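Local coordinates for glyoxalase-like domain protein (Staphylococcus aureus, PDB 3P8A), which is of unknown function but belongs to the glyoxalase-like branch of the vicinal oxygen chelate (VOC) superfamily, at residues 79-84 with 94-99; 187-192 with 250-255; 163-168 with 210-215; 25-30 with 67-72. All blocks are in the same frame, centred on the assembly; numbering follows the deposited sequence.

Contact 1: 79-84 with 94-99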
# COMPACT_ATOMS: atom_id res chain seq x y z
N GLU A 79 3.61 15.98 16.52
CA GLU A 79 2.87 17.24 16.54
C GLU A 79 2.57 17.73 15.11
O GLU A 79 1.46 18.18 14.83
CB GLU A 79 3.54 18.32 17.43
CG GLU A 79 5.02 18.12 17.75
CD GLU A 79 5.40 16.99 18.69
OE1 GLU A 79 4.96 17.01 19.86
OE2 GLU A 79 6.17 16.10 18.25
N LYS A 80 3.55 17.55 14.18
CA LYS A 80 3.39 17.88 12.77
C LYS A 80 2.31 17.00 12.13
O LYS A 80 1.42 17.54 11.48
CB LYS A 80 4.73 17.73 12.01
CG LYS A 80 4.60 17.90 10.49
CD LYS A 80 5.95 17.94 9.82
CE LYS A 80 6.58 19.32 9.78
NZ LYS A 80 5.68 20.32 9.13
N LEU A 81 2.39 15.67 12.31
CA LEU A 81 1.42 14.73 11.74
C LEU A 81 -0.01 15.01 12.22
O LEU A 81 -0.92 14.98 11.41
CB LEU A 81 1.84 13.28 12.04
CG LEU A 81 1.09 12.18 11.28
CD1 LEU A 81 1.31 12.25 9.77
CD2 LEU A 81 1.52 10.82 11.79
N LYS A 82 -0.19 15.30 13.52
CA LYS A 82 -1.50 15.60 14.11
C LYS A 82 -2.12 16.87 13.52
O LYS A 82 -3.33 16.93 13.29
CB LYS A 82 -1.37 15.77 15.64
CG LYS A 82 -1.35 14.46 16.41
CD LYS A 82 -0.95 14.70 17.87
CE LYS A 82 -1.92 14.13 18.90
NZ LYS A 82 -2.01 12.64 18.84
N LYS A 83 -1.27 17.89 13.25
CA LYS A 83 -1.68 19.16 12.64
C LYS A 83 -2.15 18.88 11.22
O LYS A 83 -3.24 19.30 10.83
CB LYS A 83 -0.48 20.14 12.59
CG LYS A 83 -0.26 20.96 13.85
CD LYS A 83 0.90 21.97 13.71
CE LYS A 83 0.59 23.16 12.82
NZ LYS A 83 1.80 23.97 12.51
N MSE A 84 -1.31 18.12 10.47
CA MSE A 84 -1.57 17.75 9.08
C MSE A 84 -2.81 16.89 8.94
O MSE A 84 -3.52 17.03 7.95
CB MSE A 84 -0.34 17.10 8.43
CG MSE A 84 0.83 18.06 8.27
SE MSE A 84 0.43 19.70 7.28
CE MSE A 84 0.26 20.97 8.79
N PHE A 94 -1.70 9.11 3.15
CA PHE A 94 -1.25 7.83 3.70
C PHE A 94 -0.68 7.98 5.12
O PHE A 94 -1.02 7.17 5.98
CB PHE A 94 -0.26 7.12 2.76
CG PHE A 94 1.12 7.72 2.79
CD1 PHE A 94 2.13 7.16 3.56
CD2 PHE A 94 1.40 8.91 2.11
CE1 PHE A 94 3.39 7.76 3.63
CE2 PHE A 94 2.65 9.52 2.21
CZ PHE A 94 3.65 8.94 2.95
N ALA A 95 0.16 9.01 5.39
CA ALA A 95 0.81 9.19 6.70
C ALA A 95 -0.15 9.48 7.86
O ALA A 95 0.00 8.92 8.93
CB ALA A 95 1.88 10.27 6.61
N THR A 96 -1.14 10.34 7.64
CA THR A 96 -2.11 10.78 8.62
C THR A 96 -3.08 9.67 9.04
O THR A 96 -3.75 9.81 10.06
CB THR A 96 -2.79 12.11 8.18
OG1 THR A 96 -3.38 11.94 6.90
CG2 THR A 96 -1.80 13.29 8.10
N GLN A 97 -3.12 8.54 8.28
CA GLN A 97 -3.92 7.35 8.62
C GLN A 97 -3.48 6.82 9.96
O GLN A 97 -4.32 6.29 10.69
CB GLN A 97 -3.76 6.22 7.58
CG GLN A 97 -4.46 6.49 6.27
CD GLN A 97 -4.44 5.26 5.40
OE1 GLN A 97 -4.92 4.18 5.79
NE2 GLN A 97 -3.93 5.40 4.20
N ILE A 98 -2.18 6.99 10.30
CA ILE A 98 -1.56 6.59 11.60
C ILE A 98 -2.37 7.25 12.73
O ILE A 98 -2.80 6.56 13.66
CB ILE A 98 -0.04 6.94 11.68
CG1 ILE A 98 0.78 6.13 10.66
CG2 ILE A 98 0.52 6.68 13.11
CD1 ILE A 98 2.30 6.59 10.52
N VAL A 99 -2.65 8.56 12.60
CA VAL A 99 -3.43 9.33 13.58
C VAL A 99 -4.91 8.94 13.58
O VAL A 99 -5.49 8.63 14.62
CB VAL A 99 -3.25 10.88 13.38
CG1 VAL A 99 -4.12 11.67 14.36
CG2 VAL A 99 -1.79 11.27 13.53
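Leu81, on the inward side of helix 78-84, drives its isobutyl group into the turns of 94-99, apolar packing of a helix on the helical turns that lead into helix 97-100, at the edge of the glyoxalase-like fold. The two backbones come nearest at Leu81 and Thr96, whose CA atoms are 6.1 Å apart. Leu81 CB points at the other segment, and CG lies anti to the backbone N (chi1 -168°), which carries both methyls outward from the helix. CG itself rests against Val99 CG2 at 3.8 Å; the two side chains run alongside each other, headed opposite ways. CD1 drops onto the backbone of Ala95, meeting its C atom at 3.7 Å, with the Ala95 methyl also touching it. CD2 touches Ala95 O and Val99 CG2 and, more loosely, Ile98 CB.

Val99 CG2 also comes loosely near Lys82 CG. The Thr96 hydroxyl is hydrogen-bonded to the carbonyl of Gly90, while its methyl CG2 meets the helix, 3.8 Å from the backbone C of Met84, a selenomethionine. Tyr56 of a loop and Val75 of strand 69-75 touch Leu81; Leu73 and Thr58, on strands 69-75 and 58-64, touch Ile98. The same Thr96 CG2 also meets the tip of the leucine, with Leu81 CD1 3.7 Å away.

Contact 2: 187-192 with 250-255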
# COMPACT_ATOMS: atom_id res chain seq x y z
N LYS A 187 14.41 -11.49 -5.11
CA LYS A 187 13.71 -12.26 -6.13
C LYS A 187 13.25 -13.69 -5.80
O LYS A 187 12.51 -14.30 -6.59
CB LYS A 187 14.37 -12.09 -7.50
CG LYS A 187 14.17 -10.67 -8.03
CD LYS A 187 14.79 -10.43 -9.39
CE LYS A 187 14.49 -9.03 -9.86
NZ LYS A 187 15.08 -8.75 -11.19
N GLN A 188 13.60 -14.17 -4.60
CA GLN A 188 13.14 -15.46 -4.05
C GLN A 188 11.65 -15.27 -3.64
O GLN A 188 10.90 -16.24 -3.56
CB GLN A 188 14.00 -15.85 -2.82
CG GLN A 188 13.81 -14.94 -1.59
CD GLN A 188 15.04 -14.59 -0.80
OE1 GLN A 188 15.18 -14.92 0.37
NE2 GLN A 188 15.94 -13.83 -1.41
N PHE A 189 11.26 -14.00 -3.36
CA PHE A 189 9.92 -13.61 -2.96
C PHE A 189 9.15 -12.98 -4.09
O PHE A 189 9.73 -12.30 -4.94
CB PHE A 189 9.97 -12.61 -1.80
CG PHE A 189 10.71 -13.08 -0.58
CD1 PHE A 189 10.31 -14.23 0.10
CD2 PHE A 189 11.75 -12.33 -0.05
CE1 PHE A 189 10.98 -14.64 1.24
CE2 PHE A 189 12.42 -12.74 1.09
CZ PHE A 189 12.05 -13.90 1.72
N SER A 190 7.83 -13.14 -4.05
CA SER A 190 6.88 -12.60 -5.00
C SER A 190 5.54 -12.41 -4.29
O SER A 190 5.00 -13.38 -3.75
CB SER A 190 6.73 -13.54 -6.19
OG SER A 190 6.12 -12.90 -7.29
N ILE A 191 5.03 -11.16 -4.22
CA ILE A 191 3.73 -10.89 -3.61
C ILE A 191 2.68 -11.55 -4.54
O ILE A 191 2.76 -11.40 -5.76
CB ILE A 191 3.47 -9.39 -3.33
CG1 ILE A 191 4.37 -8.88 -2.17
CG2 ILE A 191 1.99 -9.11 -3.02
CD1 ILE A 191 4.67 -7.41 -2.16
N GLU A 192 1.77 -12.33 -3.96
CA GLU A 192 0.75 -13.05 -4.70
C GLU A 192 -0.65 -12.51 -4.43
O GLU A 192 -1.45 -12.39 -5.36
CB GLU A 192 0.82 -14.54 -4.33
CG GLU A 192 -0.06 -15.46 -5.15
CD GLU A 192 -0.10 -16.90 -4.69
OE1 GLU A 192 0.46 -17.21 -3.61
OE2 GLU A 192 -0.71 -17.72 -5.41
N ILE A 250 2.98 -14.17 0.24
CA ILE A 250 4.25 -14.03 -0.48
C ILE A 250 4.75 -15.39 -0.87
O ILE A 250 4.97 -16.24 -0.00
CB ILE A 250 5.33 -13.23 0.31
CG1 ILE A 250 4.79 -11.86 0.79
CG2 ILE A 250 6.57 -13.00 -0.60
CD1 ILE A 250 5.64 -11.21 1.96
N LYS A 251 4.93 -15.61 -2.16
CA LYS A 251 5.47 -16.86 -2.67
C LYS A 251 6.97 -16.81 -2.36
O LYS A 251 7.61 -15.78 -2.57
CB LYS A 251 5.22 -16.98 -4.17
CG LYS A 251 3.83 -17.50 -4.52
CD LYS A 251 3.70 -17.76 -6.03
CE LYS A 251 2.99 -16.67 -6.82
NZ LYS A 251 3.77 -15.41 -6.91
N ASP A 252 7.50 -17.88 -1.76
CA ASP A 252 8.91 -17.95 -1.38
C ASP A 252 9.55 -19.15 -2.08
O ASP A 252 9.23 -20.30 -1.74
CB ASP A 252 9.07 -18.01 0.16
CG ASP A 252 10.49 -18.08 0.70
OD1 ASP A 252 11.44 -17.76 -0.05
OD2 ASP A 252 10.66 -18.41 1.90
N ALA A 253 10.42 -18.88 -3.07
CA ALA A 253 11.13 -19.90 -3.87
C ALA A 253 12.01 -20.83 -3.03
O ALA A 253 12.23 -21.98 -3.43
CB ALA A 253 11.96 -19.22 -4.95
N GLN A 254 12.49 -20.36 -1.86
CA GLN A 254 13.33 -21.13 -0.94
C GLN A 254 12.52 -21.87 0.16
O GLN A 254 13.11 -22.62 0.94
CB GLN A 254 14.44 -20.25 -0.31
CG GLN A 254 15.41 -19.59 -1.31
CD GLN A 254 16.41 -20.50 -2.00
OE1 GLN A 254 16.35 -21.74 -1.94
NE2 GLN A 254 17.36 -19.90 -2.71
N ALA A 255 11.19 -21.67 0.22
CA ALA A 255 10.35 -22.35 1.21
C ALA A 255 9.92 -23.74 0.74
O ALA A 255 9.61 -23.93 -0.44
CB ALA A 255 9.12 -21.52 1.55
O HOH W 1 2.23 -13.44 -8.36
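Gln188 opens the contact just ahead of strand 189-192: its carbonyl O receives Ala253 N at 2.7 Å, almost straight (177°), catching the type I turn Asp252-Ala255 as it leaves strand 244-252. Phe189 pairs with Asp252 as a non-hydrogen-bonded antiparallel pair. Its CB lies 3.6 Å from Ile250 CG2, while the ring and the Asp252 carboxylate run side by side with their planes 45° apart, CE1 being 3.4 Å from OD1. Gln188 CG covers one face of that ring. Ser190 and Lys251 follow as the hydrogen-bonded pair, with Ser190 N to Lys251 O (3.0 Å) and Lys251 N to Ser190 O (2.7 Å). Ile191 meets Ile250 on the face that also carries Phe189, and its CD1 continues toward Phe25 of the other sheet and loop residue Asn68. Glu192 comes last, its extended chain crossing Lys251 at about a right angle, with OE1 against Lys251 CG (3.5 Å).

Lys251 NZ donates to a water at 2.9 Å, which makes a weak bond to Ile191 O. Since NZ stays 5.0 Å from Glu192 OE1, the opposite charges probably attract at a distance: the strands of this seven-stranded sheet are joined here by backbone bonds and side-chain packing, without a salt bridge.

Contact 3: 163-168 with 210-215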
# COMPACT_ATOMS: atom_id res chain seq x y z
N LYS A 163 -9.89 1.93 3.84
CA LYS A 163 -9.27 3.14 3.31
C LYS A 163 -8.96 2.88 1.84
O LYS A 163 -8.34 1.85 1.54
CB LYS A 163 -7.99 3.52 4.07
CG LYS A 163 -7.49 4.91 3.71
CD LYS A 163 -8.19 5.96 4.53
CE LYS A 163 -7.55 7.31 4.34
NZ LYS A 163 -8.18 8.28 5.27
N PRO A 164 -9.44 3.75 0.92
CA PRO A 164 -9.19 3.49 -0.50
C PRO A 164 -7.72 3.43 -0.85
O PRO A 164 -6.95 4.32 -0.46
CB PRO A 164 -9.85 4.71 -1.20
CG PRO A 164 -10.90 5.17 -0.25
CD PRO A 164 -10.23 4.99 1.10
N PRO A 165 -7.31 2.43 -1.66
CA PRO A 165 -5.94 2.42 -2.19
C PRO A 165 -5.68 3.74 -2.94
O PRO A 165 -6.62 4.35 -3.46
CB PRO A 165 -5.94 1.25 -3.18
CG PRO A 165 -7.01 0.36 -2.68
CD PRO A 165 -8.08 1.28 -2.18
N PHE A 166 -4.42 4.19 -2.96
CA PHE A 166 -4.05 5.45 -3.59
C PHE A 166 -3.06 5.21 -4.71
O PHE A 166 -2.61 4.08 -4.90
CB PHE A 166 -3.56 6.47 -2.55
CG PHE A 166 -2.31 6.07 -1.81
CD1 PHE A 166 -2.37 5.24 -0.70
CD2 PHE A 166 -1.06 6.57 -2.20
CE1 PHE A 166 -1.21 4.88 -0.01
CE2 PHE A 166 0.09 6.22 -1.50
CZ PHE A 166 0.01 5.39 -0.41
N PHE A 167 -2.79 6.26 -5.51
CA PHE A 167 -1.98 6.13 -6.71
C PHE A 167 -0.65 6.83 -6.58
O PHE A 167 -0.55 7.85 -5.92
CB PHE A 167 -2.75 6.75 -7.91
CG PHE A 167 -4.13 6.17 -8.16
CD1 PHE A 167 -4.30 5.10 -9.02
CD2 PHE A 167 -5.26 6.76 -7.60
CE1 PHE A 167 -5.58 4.57 -9.27
CE2 PHE A 167 -6.53 6.23 -7.83
CZ PHE A 167 -6.68 5.16 -8.70
N ILE A 168 0.36 6.29 -7.25
CA ILE A 168 1.69 6.83 -7.28
C ILE A 168 2.22 6.90 -8.71
O ILE A 168 2.08 5.96 -9.49
CB ILE A 168 2.69 6.05 -6.34
CG1 ILE A 168 4.02 6.85 -6.13
CG2 ILE A 168 2.97 4.59 -6.83
CD1 ILE A 168 4.83 6.39 -4.85
N LYS A 210 -15.11 -0.00 -9.62
CA LYS A 210 -15.38 1.31 -10.17
C LYS A 210 -14.10 2.13 -10.30
O LYS A 210 -13.76 2.57 -11.40
CB LYS A 210 -16.38 2.04 -9.27
CG LYS A 210 -17.20 3.10 -9.97
CD LYS A 210 -18.11 3.86 -9.00
CE LYS A 210 -19.41 3.16 -8.65
NZ LYS A 210 -20.44 3.30 -9.72
N TRP A 211 -13.37 2.29 -9.17
CA TRP A 211 -12.15 3.08 -9.10
C TRP A 211 -10.92 2.48 -9.79
O TRP A 211 -10.14 3.22 -10.39
CB TRP A 211 -11.80 3.36 -7.63
CG TRP A 211 -12.87 4.01 -6.81
CD1 TRP A 211 -13.81 4.90 -7.23
CD2 TRP A 211 -13.00 3.94 -5.38
NE1 TRP A 211 -14.56 5.35 -6.16
CE2 TRP A 211 -14.08 4.77 -5.01
CE3 TRP A 211 -12.32 3.21 -4.38
CZ2 TRP A 211 -14.51 4.89 -3.69
CZ3 TRP A 211 -12.75 3.33 -3.07
CH2 TRP A 211 -13.83 4.16 -2.73
N PHE A 212 -10.73 1.18 -9.70
CA PHE A 212 -9.51 0.57 -10.25
C PHE A 212 -9.64 -0.24 -11.50
O PHE A 212 -8.65 -0.85 -11.93
CB PHE A 212 -8.74 -0.18 -9.13
CG PHE A 212 -8.69 0.59 -7.83
CD1 PHE A 212 -8.06 1.84 -7.76
CD2 PHE A 212 -9.31 0.09 -6.69
CE1 PHE A 212 -8.05 2.56 -6.57
CE2 PHE A 212 -9.31 0.82 -5.50
CZ PHE A 212 -8.67 2.05 -5.44
N ASP A 213 -10.87 -0.28 -12.09
CA ASP A 213 -11.15 -1.00 -13.32
C ASP A 213 -10.69 -2.47 -13.22
O ASP A 213 -10.08 -3.02 -14.13
CB ASP A 213 -10.47 -0.27 -14.51
CG ASP A 213 -11.39 -0.06 -15.68
OD1 ASP A 213 -11.76 1.12 -15.94
OD2 ASP A 213 -11.78 -1.06 -16.32
N MSE A 214 -10.95 -3.08 -12.06
CA MSE A 214 -10.53 -4.44 -11.78
C MSE A 214 -11.48 -5.47 -12.39
O MSE A 214 -12.59 -5.13 -12.78
CB MSE A 214 -10.44 -4.64 -10.25
CG MSE A 214 -9.19 -4.03 -9.64
SE MSE A 214 -9.20 -4.25 -7.69
CE MSE A 214 -7.61 -3.20 -7.15
N ASP A 215 -11.01 -6.72 -12.51
CA ASP A 215 -11.80 -7.85 -13.01
C ASP A 215 -12.18 -8.72 -11.80
O ASP A 215 -11.46 -8.72 -10.80
CB ASP A 215 -10.98 -8.69 -14.02
CG ASP A 215 -10.70 -8.05 -15.38
OD1 ASP A 215 -11.59 -7.34 -15.91
OD2 ASP A 215 -9.62 -8.31 -15.95
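Aliphatic-to-aromatic packing joins Pro164 and Pro165 to Trp211 and Phe212, two residues of helix 201-212. Pro164 brings CB to 3.7 Å from Trp211 CZ3, with its CG close to the same atom and to CH2, so the pyrrolidine ring touches the six-membered end of the indole. Pro165 meets the outer atoms of the Phe212 ring obliquely: its CD is 3.4 Å from CZ, and CB and CG crowd the same atom and its neighbour CE2. With chi1 at -43°, CG of Phe212 is swung away from the carbonyl carbon and the ring reaches out toward the prolines.

Strand 166-170, which the prolines precede, belongs to the eight-stranded mixed sheet, whereas helix 201-212 leads into strand 215-219 at the edge of the seven-stranded one. Two such sheets, sharing the order 2-3-4-1-5 for their first five strands, are consistent with the paired modules of the VOC fold.

Across the two segments the aromatic pair is Phe167 and Phe212, whose centroids are 5.7 Å apart with planes at 56°. Phe167 CZ approaches Phe212 CE1 to 3.6 Å at the rim of the Phe212 ring, near its plane. One face of that ring is covered from within its own segment by Trp211 CB, and Trp208 meets it edge-to-face. Leu112 and Ile154, from neighbouring strands, pack on Phe212 as well.

Of polar groups, Trp211 O lies at the edge of the Phe167 ring, 4.3 Å from CZ, and has no hydrogen-bonding partner in the model.

Contact 4: 25-30 with 67-72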
# COMPACT_ATOMS: atom_id res chain seq x y z
N PHE A 25 0.36 -3.10 -8.79
CA PHE A 25 0.59 -2.98 -7.34
C PHE A 25 1.97 -2.34 -7.12
O PHE A 25 2.94 -2.77 -7.73
CB PHE A 25 0.53 -4.39 -6.70
CG PHE A 25 0.86 -4.41 -5.24
CD1 PHE A 25 -0.10 -4.06 -4.29
CD2 PHE A 25 2.13 -4.75 -4.80
CE1 PHE A 25 0.22 -4.04 -2.94
CE2 PHE A 25 2.44 -4.73 -3.44
CZ PHE A 25 1.49 -4.39 -2.52
N ASP A 26 2.05 -1.29 -6.27
CA ASP A 26 3.34 -0.69 -5.97
C ASP A 26 3.87 -1.11 -4.62
O ASP A 26 4.96 -1.67 -4.53
CB ASP A 26 3.31 0.84 -6.08
CG ASP A 26 4.71 1.41 -6.22
OD1 ASP A 26 5.34 1.20 -7.28
OD2 ASP A 26 5.17 2.07 -5.26
N HIS A 27 3.13 -0.80 -3.55
CA HIS A 27 3.60 -1.14 -2.23
C HIS A 27 2.46 -1.25 -1.24
O HIS A 27 1.33 -0.86 -1.54
CB HIS A 27 4.71 -0.15 -1.74
CG HIS A 27 4.31 1.29 -1.64
ND1 HIS A 27 4.37 2.15 -2.72
CD2 HIS A 27 3.91 2.00 -0.55
CE1 HIS A 27 4.02 3.33 -2.26
NE2 HIS A 27 3.70 3.28 -0.98
N ILE A 28 2.73 -1.90 -0.09
CA ILE A 28 1.81 -2.02 1.02
C ILE A 28 2.45 -1.27 2.19
O ILE A 28 3.66 -1.35 2.37
CB ILE A 28 1.42 -3.50 1.36
CG1 ILE A 28 0.36 -3.55 2.47
CG2 ILE A 28 2.64 -4.41 1.66
CD1 ILE A 28 -0.46 -4.86 2.50
N ILE A 29 1.65 -0.55 2.95
CA ILE A 29 2.14 0.22 4.10
C ILE A 29 1.84 -0.49 5.37
O ILE A 29 0.68 -0.80 5.66
CB ILE A 29 1.58 1.66 4.12
CG1 ILE A 29 1.91 2.40 2.82
CG2 ILE A 29 2.10 2.46 5.34
CD1 ILE A 29 0.74 3.02 2.23
N HIS A 30 2.89 -0.68 6.18
CA HIS A 30 2.80 -1.26 7.50
C HIS A 30 3.28 -0.24 8.55
O HIS A 30 4.47 0.10 8.57
CB HIS A 30 3.58 -2.58 7.56
CG HIS A 30 3.47 -3.33 8.86
ND1 HIS A 30 4.15 -4.53 9.06
CD2 HIS A 30 2.79 -3.03 10.00
CE1 HIS A 30 3.85 -4.92 10.29
NE2 HIS A 30 3.03 -4.04 10.90
N GLU A 67 9.88 -5.50 -8.09
CA GLU A 67 9.19 -4.41 -8.79
C GLU A 67 8.02 -3.84 -7.94
O GLU A 67 7.17 -3.07 -8.41
CB GLU A 67 8.77 -4.81 -10.23
CG GLU A 67 9.97 -5.06 -11.14
CD GLU A 67 9.65 -5.74 -12.45
OE1 GLU A 67 9.93 -6.95 -12.58
OE2 GLU A 67 9.14 -5.06 -13.37
N ASN A 68 8.02 -4.22 -6.65
CA ASN A 68 7.09 -3.78 -5.61
C ASN A 68 7.78 -3.95 -4.26
O ASN A 68 8.85 -4.56 -4.19
CB ASN A 68 5.73 -4.51 -5.69
CG ASN A 68 5.81 -6.00 -5.90
OD1 ASN A 68 5.20 -6.56 -6.83
ND2 ASN A 68 6.57 -6.68 -5.06
N TYR A 69 7.23 -3.36 -3.21
CA TYR A 69 7.90 -3.43 -1.92
C TYR A 69 6.96 -3.31 -0.75
O TYR A 69 5.77 -3.05 -0.93
CB TYR A 69 9.01 -2.35 -1.82
CG TYR A 69 8.54 -0.92 -1.95
CD1 TYR A 69 8.41 -0.10 -0.83
CD2 TYR A 69 8.28 -0.36 -3.21
CE1 TYR A 69 8.00 1.23 -0.95
CE2 TYR A 69 7.87 0.97 -3.34
CZ TYR A 69 7.72 1.76 -2.21
OH TYR A 69 7.33 3.06 -2.33
N ILE A 70 7.51 -3.50 0.44
CA ILE A 70 6.82 -3.30 1.70
C ILE A 70 7.38 -2.01 2.26
O ILE A 70 8.60 -1.87 2.42
CB ILE A 70 7.06 -4.48 2.69
CG1 ILE A 70 6.62 -5.83 2.07
CG2 ILE A 70 6.30 -4.20 4.00
CD1 ILE A 70 7.27 -7.09 2.72
N GLU A 71 6.49 -1.06 2.57
CA GLU A 71 6.87 0.18 3.20
C GLU A 71 6.53 0.09 4.67
O GLU A 71 5.36 0.00 5.03
CB GLU A 71 6.22 1.41 2.54
CG GLU A 71 6.78 2.71 3.09
CD GLU A 71 6.01 3.98 2.75
OE1 GLU A 71 4.83 3.87 2.34
OE2 GLU A 71 6.56 5.08 2.97
N LEU A 72 7.56 0.07 5.52
CA LEU A 72 7.36 0.08 6.97
C LEU A 72 7.41 1.54 7.32
O LEU A 72 8.33 2.22 6.89
CB LEU A 72 8.44 -0.70 7.71
CG LEU A 72 8.69 -2.14 7.32
CD1 LEU A 72 9.52 -2.77 8.34
CD2 LEU A 72 7.37 -2.94 7.12
O HOH W 2 3.53 -5.34 -8.78
O HOH W 3 3.33 5.31 0.62
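His27 and Tyr69 are neighbours on adjacent parallel strands, their side chains side by side and their rings inclined by only 18° but slid apart with little overlap. Instead, His27 CB sits over the centre of the phenol ring, 3.5 Å from its centroid, a CH-pi contact. Its imidazole is held between the backbone N and the carbonyl carbon (chi1 61°), the rotamer that also lays it alongside Tyr69; ND1 ends 3.1 Å from Tyr69 OH, which stands over one face of the imidazole.

In the next shell, ND1 donates to Asp26 OD2 at 2.7 Å, almost in the ring plane, to the anti lone pair of the carboxylate; this fixes the rotation of the imidazole. On the other side NE2 shares a water with Glu71 OE1, the water 2.6 Å from NE2. Glu71 OE2 is hydrogen-bonded to Asn60 ND2 and to a glycerol that also hydrogen-bonds Tyr69 OH.

Backbone bonds set the register: Tyr69 N to Asp26 O, Glu71 N to Ile28 O at 2.9 Å, and His30 N to Glu71 O at 2.8 Å. Asp26 and His27 both lie opposite Cys111, a classic beta bulge. The result is a polar cluster of histidine, tyrosine and carboxylates on one face of the sheet. The glycerol, probably from the crystallisation liquor, touches this cluster, consistent with a ligand pocket on the sheet of a VOC-type fold.

Overall arrangement
From the N terminus, contact 4 comes first: strand 24-31 is paired with strand 69-75 across a loop of two strands, within the eight-stranded sheet. Helix 78-84 follows directly, and contact 1 closes a short loop of nine residues that packs 94-99 beside it; Phe94 then reaches back to Ile29 and Glu71. Contacts 2 and 3 cross along the chain, their segments alternating. The 163-168 end of contact 3 also touches contact 4, through Phe166 and Ile168, and contact 1, while its 210-215 end leads to the seven-stranded sheet. Contact 2 pairs strands of that sheet and touches contact 4 through packing between the two sheets.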